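Local coordinates for protein ribulose bisphosphate carboxylase (Hyperthermus butylicus DSM 5456, PDB 6HUN) that probably catalyses the addition of carbon dioxide and water to ribulose 1,5-bisphosphate, giving two molecules of 3-phosphoglycerate, in an archaeal AMP degradation pathway, at residues Glu193-Gly198 and Glu236-Leu241; Gly406-His411 and Ala417-Val422. One frame throughout, in Å; residues are numbered along the deposited sequence. Where two conformers were deposited one is given.

Interaction 1 (Glu193-Gly198 and Glu236-Leu241)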
ATOM      1  N   GLU A 193     -14.600 -23.973 -21.360  1.00 59.16           N
ATOM      2  CA  GLU A 193     -13.668 -24.400 -22.404  1.00 69.25           C
ATOM      3  C   GLU A 193     -12.240 -24.488 -21.876  1.00 69.65           C
ATOM      4  O   GLU A 193     -11.494 -25.416 -22.231  1.00 71.98           O
ATOM      5  CB  GLU A 193     -13.734 -23.435 -23.582  1.00 75.29           C
ATOM      6  CG  GLU A 193     -15.128 -22.933 -23.843  1.00 81.78           C
ATOM      7  CD  GLU A 193     -15.334 -22.507 -25.275  1.00 89.02           C
ATOM      8  OE1 GLU A 193     -15.098 -21.317 -25.576  1.00 88.51           O
ATOM      9  OE2 GLU A 193     -15.740 -23.361 -26.094  1.00 92.60           O
ATOM     10  N   ILE A 194     -11.851 -23.524 -21.032  1.00 67.01           N
ATOM     11  CA  ILE A 194     -10.521 -23.511 -20.417  1.00 63.00           C
ATOM     12  C   ILE A 194     -10.298 -24.794 -19.611  1.00 57.36           C
ATOM     13  O   ILE A 194      -9.348 -25.543 -19.855  1.00 56.40           O
ATOM     14  CB  ILE A 194     -10.355 -22.240 -19.555  1.00 58.99           C
ATOM     15  CG1 ILE A 194     -10.179 -21.001 -20.455  1.00 59.56           C
ATOM     16  CG2 ILE A 194      -9.169 -22.332 -18.576  1.00 55.47           C
ATOM     17  CD1 ILE A 194     -10.559 -19.677 -19.802  1.00 56.71           C
ATOM     18  N   LEU A 195     -11.184 -25.079 -18.645  1.00 54.35           N
ATOM     19  CA  LEU A 195     -10.967 -26.240 -17.779  1.00 52.27           C
ATOM     20  C   LEU A 195     -11.074 -27.552 -18.542  1.00 61.39           C
ATOM     21  O   LEU A 195     -10.252 -28.461 -18.341  1.00 60.21           O
ATOM     22  CB  LEU A 195     -11.964 -26.238 -16.643  1.00 53.80           C
ATOM     23  CG  LEU A 195     -11.972 -24.940 -15.808  1.00 49.35           C
ATOM     24  CD1 LEU A 195     -12.965 -25.140 -14.716  1.00 53.11           C
ATOM     25  CD2 LEU A 195     -10.607 -24.672 -15.236  1.00 46.74           C
ATOM     26  N   ILE A 196     -12.099 -27.678 -19.393  1.00 58.30           N
ATOM     27  CA  ILE A 196     -12.365 -28.932 -20.109  1.00 65.81           C
ATOM     28  C   ILE A 196     -11.145 -29.447 -20.874  1.00 64.48           C
ATOM     29  O   ILE A 196     -10.976 -30.661 -21.039  1.00 62.17           O
ATOM     30  CB  ILE A 196     -13.585 -28.761 -21.045  1.00 69.02           C
ATOM     31  CG1 ILE A 196     -14.276 -30.094 -21.256  1.00 75.32           C
ATOM     32  CG2 ILE A 196     -13.187 -28.154 -22.405  1.00 65.43           C
ATOM     33  CD1 ILE A 196     -15.023 -30.562 -20.038  1.00 80.01           C
ATOM     34  N   GLY A 197     -10.277 -28.562 -21.342  1.00 63.05           N
ATOM     35  CA  GLY A 197      -9.130 -29.078 -22.053  1.00 63.39           C
ATOM     36  C   GLY A 197      -7.884 -29.352 -21.238  1.00 62.00           C
ATOM     37  O   GLY A 197      -6.879 -29.765 -21.814  1.00 58.45           O
ATOM     38  N   GLY A 198      -7.879 -29.128 -19.923  1.00 58.14           N
ATOM     39  CA  GLY A 198      -6.690 -29.461 -19.153  1.00 55.44           C
ATOM     40  C   GLY A 198      -6.139 -28.375 -18.226  1.00 51.53           C
ATOM     41  O   GLY A 198      -5.192 -28.619 -17.472  1.00 51.63           O
ATOM     42  N   GLU A 236     -10.753 -34.839 -13.295  1.00 60.41           N
ATOM     43  CA  GLU A 236      -9.697 -34.050 -12.672  1.00 56.90           C
ATOM     44  C   GLU A 236     -10.360 -32.922 -11.884  1.00 59.66           C
ATOM     45  O   GLU A 236     -11.240 -32.236 -12.414  1.00 55.12           O
ATOM     46  CB  GLU A 236      -8.719 -33.453 -13.707  1.00 55.28           C
ATOM     47  CG  GLU A 236      -8.016 -34.508 -14.634  1.00 63.43           C
ATOM     48  CD  GLU A 236      -7.011 -33.898 -15.674  1.00 62.23           C
ATOM     49  OE1 GLU A 236      -7.143 -32.715 -16.106  1.00 59.87           O
ATOM     50  OE2 GLU A 236      -6.068 -34.630 -16.066  1.00 64.63           O
ATOM     51  N   ARG A 237      -9.944 -32.759 -10.633  1.00 53.31           N
ATOM     52  CA  ARG A 237     -10.308 -31.589  -9.828  1.00 51.06           C
ATOM     53  C   ARG A 237      -9.848 -30.278 -10.494  1.00 48.32           C
ATOM     54  O   ARG A 237      -8.824 -30.217 -11.178  1.00 49.49           O
ATOM     55  CB  ARG A 237      -9.670 -31.715  -8.436  1.00 49.98           C
ATOM     56  CG  ARG A 237     -10.160 -32.838  -7.563  1.00 56.57           C
ATOM     57  CD  ARG A 237      -9.073 -33.413  -6.614  1.00 56.95           C
ATOM     58  NE  ARG A 237      -9.316 -34.830  -6.243  1.00 68.86           N
ATOM     59  CZ  ARG A 237      -8.892 -35.907  -6.922  1.00 73.35           C
ATOM     60  NH1 ARG A 237      -8.168 -35.805  -8.040  1.00 71.68           N
ATOM     61  NH2 ARG A 237      -9.191 -37.120  -6.469  1.00 84.87           N
ATOM     62  N   LYS A 238     -10.639 -29.213 -10.293  1.00 47.32           N
ATOM     63  CA  LYS A 238     -10.388 -27.894 -10.853  0.57 45.05           C
ATOM     64  C   LYS A 238     -10.730 -26.876  -9.779  1.00 43.22           C
ATOM     65  O   LYS A 238     -11.473 -27.173  -8.855  1.00 44.29           O
ATOM     66  CB  LYS A 238     -11.247 -27.598 -12.083  0.57 46.61           C
ATOM     67  CG  LYS A 238     -11.346 -28.772 -13.088  0.57 49.51           C
ATOM     68  CD  LYS A 238     -10.210 -28.636 -14.075  0.57 48.59           C
ATOM     69  CE  LYS A 238     -10.237 -29.818 -15.120  0.57 51.68           C
ATOM     70  NZ  LYS A 238      -9.256 -29.626 -16.242  0.57 51.30           N
ATOM     71  N   GLY A 239     -10.216 -25.686  -9.917  1.00 40.75           N
ATOM     72  CA  GLY A 239     -10.494 -24.654  -8.928  1.00 39.07           C
ATOM     73  C   GLY A 239     -10.623 -23.301  -9.588  1.00 40.09           C
ATOM     74  O   GLY A 239     -10.242 -23.125 -10.732  1.00 39.62           O
ATOM     75  N   TYR A 240     -11.145 -22.313  -8.826  1.00 41.18           N
ATOM     76  CA  TYR A 240     -11.380 -20.972  -9.356  1.00 36.14           C
ATOM     77  C   TYR A 240     -10.674 -19.965  -8.444  1.00 33.02           C
ATOM     78  O   TYR A 240     -10.880 -20.005  -7.225  1.00 33.52           O
ATOM     79  CB  TYR A 240     -12.890 -20.701  -9.387  1.00 39.89           C
ATOM     80  CG  TYR A 240     -13.353 -19.344  -9.835  1.00 37.23           C
ATOM     81  CD1 TYR A 240     -12.566 -18.527 -10.641  1.00 36.73           C
ATOM     82  CD2 TYR A 240     -14.584 -18.846  -9.409  1.00 41.13           C
ATOM     83  CE1 TYR A 240     -13.019 -17.267 -11.037  1.00 40.11           C
ATOM     84  CE2 TYR A 240     -15.042 -17.605  -9.800  1.00 40.72           C
ATOM     85  CZ  TYR A 240     -14.267 -16.822 -10.600  1.00 41.20           C
ATOM     86  OH  TYR A 240     -14.740 -15.596 -10.983  1.00 41.12           O
ATOM     87  N   LEU A 241      -9.809 -19.118  -9.010  1.00 31.25           N
ATOM     88  CA  LEU A 241      -9.134 -18.097  -8.182  1.00 28.90           C
ATOM     89  C   LEU A 241     -10.051 -16.881  -8.274  1.00 34.80           C
ATOM     90  O   LEU A 241      -9.892 -16.018  -9.135  1.00 31.79           O
ATOM     91  CB  LEU A 241      -7.690 -17.820  -8.646  1.00 31.62           C
ATOM     92  CG  LEU A 241      -6.749 -19.032  -8.824  1.00 37.96           C
ATOM     93  CD1 LEU A 241      -5.372 -18.663  -9.467  1.00 37.11           C
ATOM     94  CD2 LEU A 241      -6.560 -19.799  -7.498  1.00 36.28           C
TER
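Leu-195 and Lys-238 lie alongside each other and run in opposite directions, so that the aliphatic part of the lysine rubs along the leucine while its ammonium end arrives at the leucine's backbone. CD of Lys-238 rests 3.9 Å from CB of Leu-195, and Lys-238 CB lies 4.0 Å from Leu-195 CD1. The lysine chain is bent at chi2 (-90°) and straight beyond it, which carries NZ back to the helix end. In the conformer given, one of two deposited, Lys-238 NZ donates to Leu-195 O at 2.6 Å, tilted 32° out of the carbonyl plane. Gly-198 N reaches the same oxygen from the opposite face at 2.9 Å, so two donors grip this carbonyl in the last turn of the helix. Gly-198 forms the Schellman motif here, with a phi of 130° that would jam a CB against the preceding carbonyl. Lys-238 NZ also bonds to Ile-199 O, and Glu-236 OE1 offers it a long ionic contact of 3.7 Å, although that carboxylate is paired chiefly with Arg-423. A leucine suits the apolar side, since it packs on Ile-227 and Ala-230 of helix 216-234 as well. Helix 184-196 is thereby tied to the lead-in of strand 239-243, next in the parallel barrel to strand 201-203, in the repeating beta-alpha layout of a TIM barrel.

Interaction 2 (Gly406-His411 and Ala417-Val422); sequences GGVLGH and AGARAV
Ala-417 O accepts the backbone N-H of Ala-421 at 2.8 Å, a helical bond that sets the methyls of these two residues one turn apart, both against the ring of His-411. Ala-417 CB lies 3.7 Å from His-411 ND1 and Ala-421 CB 4.0 Å from His-411 NE2, while the carbonyl carbon of Ala-417 sits over one ring face, offset toward the rim. The histidine turns its CG anti to its own backbone N (chi1 -165°), which carries the imidazole out to the turn Ala-417 to Ala-421 of helix 415-431. Its NE2 bonds to Glu-444 O, and ND1 has a weak bond with Asp-413 N. Were this ring replaced by the methyl of an alanine, Glu-444 O would probably lose its imidazole donor and a gap would open beside the methyls of Ala-417 and Ala-421.

Gly-418 lies at the closest backbone approach, with its CA 3.4 Å from His-411 CB and 3.6 Å from Val-408 O. A side chain would collide with that carbonyl, so the absence of CB lets the two helices come together; Gly-407 O, also buried by the contact, has no polar partner in the model. Both helices follow strand 401-403, the last of the eight barrel strands in chain order: first the short helix 405-409, whose Gly-406 is predicted to bind substrate, then the long helix 415-431 on the outside of the TIM barrel.

Val-408 and Val-422 cross at about a right angle, their CG2 methyls 3.9 Å apart. Val-408 holds CG2 anti to its carbonyl carbon, aimed at Val-422, while Val-408 CG1 comes to 4.5 Å from Ala-419 CB. The short, branched valines bring apolar methyls together here; both also touch strand 171-174, Val-408 at Thr-174 and Val-422 at Leu-172.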
ATOM      1  N   GLY A 406      -2.276 -16.636 -23.105  1.00 55.14           N
ATOM      2  CA  GLY A 406      -2.161 -16.477 -24.542  1.00 59.58           C
ATOM      3  C   GLY A 406      -2.003 -17.810 -25.251  1.00 60.90           C
ATOM      4  O   GLY A 406      -2.693 -18.090 -26.231  1.00 61.24           O
ATOM      5  N   GLY A 407      -1.135 -18.680 -24.713  1.00 58.87           N
ATOM      6  CA  GLY A 407      -0.934 -19.996 -25.298  1.00 62.14           C
ATOM      7  C   GLY A 407      -2.204 -20.815 -25.400  1.00 64.83           C
ATOM      8  O   GLY A 407      -2.337 -21.656 -26.299  1.00 72.01           O
ATOM      9  N   VAL A 408      -3.163 -20.566 -24.513  1.00 61.66           N
ATOM     10  CA  VAL A 408      -4.366 -21.389 -24.426  1.00 59.49           C
ATOM     11  C   VAL A 408      -5.489 -20.826 -25.280  1.00 63.62           C
ATOM     12  O   VAL A 408      -6.028 -21.514 -26.155  1.00 68.42           O
ATOM     13  CB  VAL A 408      -4.796 -21.527 -22.947  1.00 57.81           C
ATOM     14  CG1 VAL A 408      -6.272 -21.942 -22.844  1.00 56.20           C
ATOM     15  CG2 VAL A 408      -3.920 -22.527 -22.236  1.00 57.16           C
ATOM     16  N   LEU A 409      -5.852 -19.564 -25.048  1.00 64.46           N
ATOM     17  CA  LEU A 409      -6.969 -18.938 -25.743  1.00 59.99           C
ATOM     18  C   LEU A 409      -6.654 -18.608 -27.195  1.00 63.32           C
ATOM     19  O   LEU A 409      -7.582 -18.418 -27.988  1.00 72.93           O
ATOM     20  CB  LEU A 409      -7.391 -17.678 -24.967  1.00 58.35           C
ATOM     21  CG  LEU A 409      -7.435 -17.956 -23.482  1.00 53.10           C
ATOM     22  CD1 LEU A 409      -7.472 -16.660 -22.648  1.00 48.55           C
ATOM     23  CD2 LEU A 409      -8.649 -18.774 -23.200  1.00 58.96           C
ATOM     24  N   GLY A 410      -5.381 -18.565 -27.575  1.00 59.74           N
ATOM     25  CA  GLY A 410      -4.993 -18.252 -28.929  1.00 60.34           C
ATOM     26  C   GLY A 410      -4.693 -19.444 -29.820  1.00 69.46           C
ATOM     27  O   GLY A 410      -4.246 -19.246 -30.956  1.00 73.28           O
ATOM     28  N   HIS A 411      -4.929 -20.673 -29.354  1.00 69.63           N
ATOM     29  CA  HIS A 411      -4.594 -21.860 -30.152  1.00 68.48           C
ATOM     30  C   HIS A 411      -5.472 -21.942 -31.403  1.00 72.34           C
ATOM     31  O   HIS A 411      -6.686 -21.732 -31.332  1.00 74.05           O
ATOM     32  CB  HIS A 411      -4.754 -23.130 -29.314  1.00 66.64           C
ATOM     33  CG  HIS A 411      -4.103 -24.349 -29.905  1.00 70.64           C
ATOM     34  ND1 HIS A 411      -4.807 -25.298 -30.621  1.00 75.85           N
ATOM     35  CD2 HIS A 411      -2.821 -24.786 -29.867  1.00 70.54           C
ATOM     36  CE1 HIS A 411      -3.984 -26.256 -31.011  1.00 74.30           C
ATOM     37  NE2 HIS A 411      -2.772 -25.970 -30.573  1.00 75.59           N
ATOM     38  N   ALA A 417      -8.375 -27.371 -27.237  1.00 76.17           N
ATOM     39  CA  ALA A 417      -7.121 -27.837 -27.823  1.00 70.65           C
ATOM     40  C   ALA A 417      -5.925 -27.049 -27.293  1.00 65.64           C
ATOM     41  O   ALA A 417      -4.853 -27.619 -27.065  1.00 66.38           O
ATOM     42  CB  ALA A 417      -7.192 -27.751 -29.348  1.00 72.79           C
ATOM     43  N   GLY A 418      -6.093 -25.741 -27.073  1.00 66.57           N
ATOM     44  CA  GLY A 418      -5.009 -24.953 -26.494  1.00 61.77           C
ATOM     45  C   GLY A 418      -4.582 -25.430 -25.115  1.00 55.94           C
ATOM     46  O   GLY A 418      -3.390 -25.514 -24.822  1.00 60.82           O
ATOM     47  N   ALA A 419      -5.542 -25.724 -24.238  1.00 58.68           N
ATOM     48  CA  ALA A 419      -5.175 -26.280 -22.938  1.00 54.02           C
ATOM     49  C   ALA A 419      -4.521 -27.655 -23.101  1.00 61.05           C
ATOM     50  O   ALA A 419      -3.585 -28.005 -22.371  1.00 57.89           O
ATOM     51  CB  ALA A 419      -6.400 -26.355 -22.042  1.00 58.01           C
ATOM     52  N   ARG A 420      -4.971 -28.437 -24.084  1.00 60.74           N
ATOM     53  CA  ARG A 420      -4.341 -29.740 -24.274  1.00 62.15           C
ATOM     54  C   ARG A 420      -2.900 -29.584 -24.748  1.00 63.41           C
ATOM     55  O   ARG A 420      -2.007 -30.316 -24.296  1.00 62.32           O
ATOM     56  CB  ARG A 420      -5.146 -30.600 -25.249  1.00 66.70           C
ATOM     57  CG  ARG A 420      -5.234 -32.025 -24.772  1.00 69.24           C
ATOM     58  CD  ARG A 420      -6.565 -32.628 -25.158  1.00 80.39           C
ATOM     59  NE  ARG A 420      -6.931 -32.243 -26.521  1.00 84.58           N
ATOM     60  CZ  ARG A 420      -8.029 -31.556 -26.824  1.00 84.02           C
ATOM     61  NH1 ARG A 420      -8.881 -31.211 -25.858  1.00 79.63           N
ATOM     62  NH2 ARG A 420      -8.280 -31.232 -28.090  1.00 86.48           N
ATOM     63  N   ALA A 421      -2.643 -28.616 -25.631  1.00 57.79           N
ATOM     64  CA  ALA A 421      -1.275 -28.393 -26.077  1.00 62.71           C
ATOM     65  C   ALA A 421      -0.360 -28.058 -24.908  1.00 56.99           C
ATOM     66  O   ALA A 421       0.722 -28.640 -24.765  1.00 56.18           O
ATOM     67  CB  ALA A 421      -1.238 -27.304 -27.150  1.00 64.03           C
ATOM     68  N   VAL A 422      -0.786 -27.127 -24.033  1.00 53.16           N
ATOM     69  CA  VAL A 422       0.021 -26.802 -22.861  1.00 53.87           C
ATOM     70  C   VAL A 422       0.286 -28.043 -22.013  1.00 53.10           C
ATOM     71  O   VAL A 422       1.413 -28.257 -21.553  1.00 49.73           O
ATOM     72  CB  VAL A 422      -0.670 -25.702 -22.024  1.00 48.91           C
ATOM     73  CG1 VAL A 422      -0.053 -25.620 -20.633  1.00 47.30           C
ATOM     74  CG2 VAL A 422      -0.537 -24.390 -22.702  1.00 49.23           C
TER

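In the fold
Interaction 1 closes along the chain before interaction 2 opens, yet their centres are only 13 Å apart, both within the catalytic domain. The eight-stranded barrel explains this: strand 401-403, the last, lies beside strand 171-174, the first, so helix 415-431 comes next to helix 184-196. The contacts touch directly, Ala-419 CB packing 3.4 Å from Gly-197 C, and Ile-194 CG1 lying 3.9 Å from Leu-409 CD2. Arg-423, one residue beyond interaction 2 on helix 415-431, also bonds to Gly-198 O. Where the two contacts touch, the early and late parts of the barrel chain meet, the side chain of Leu-195 about 9 Å from that of Lys-203, a predicted magnesium ligand.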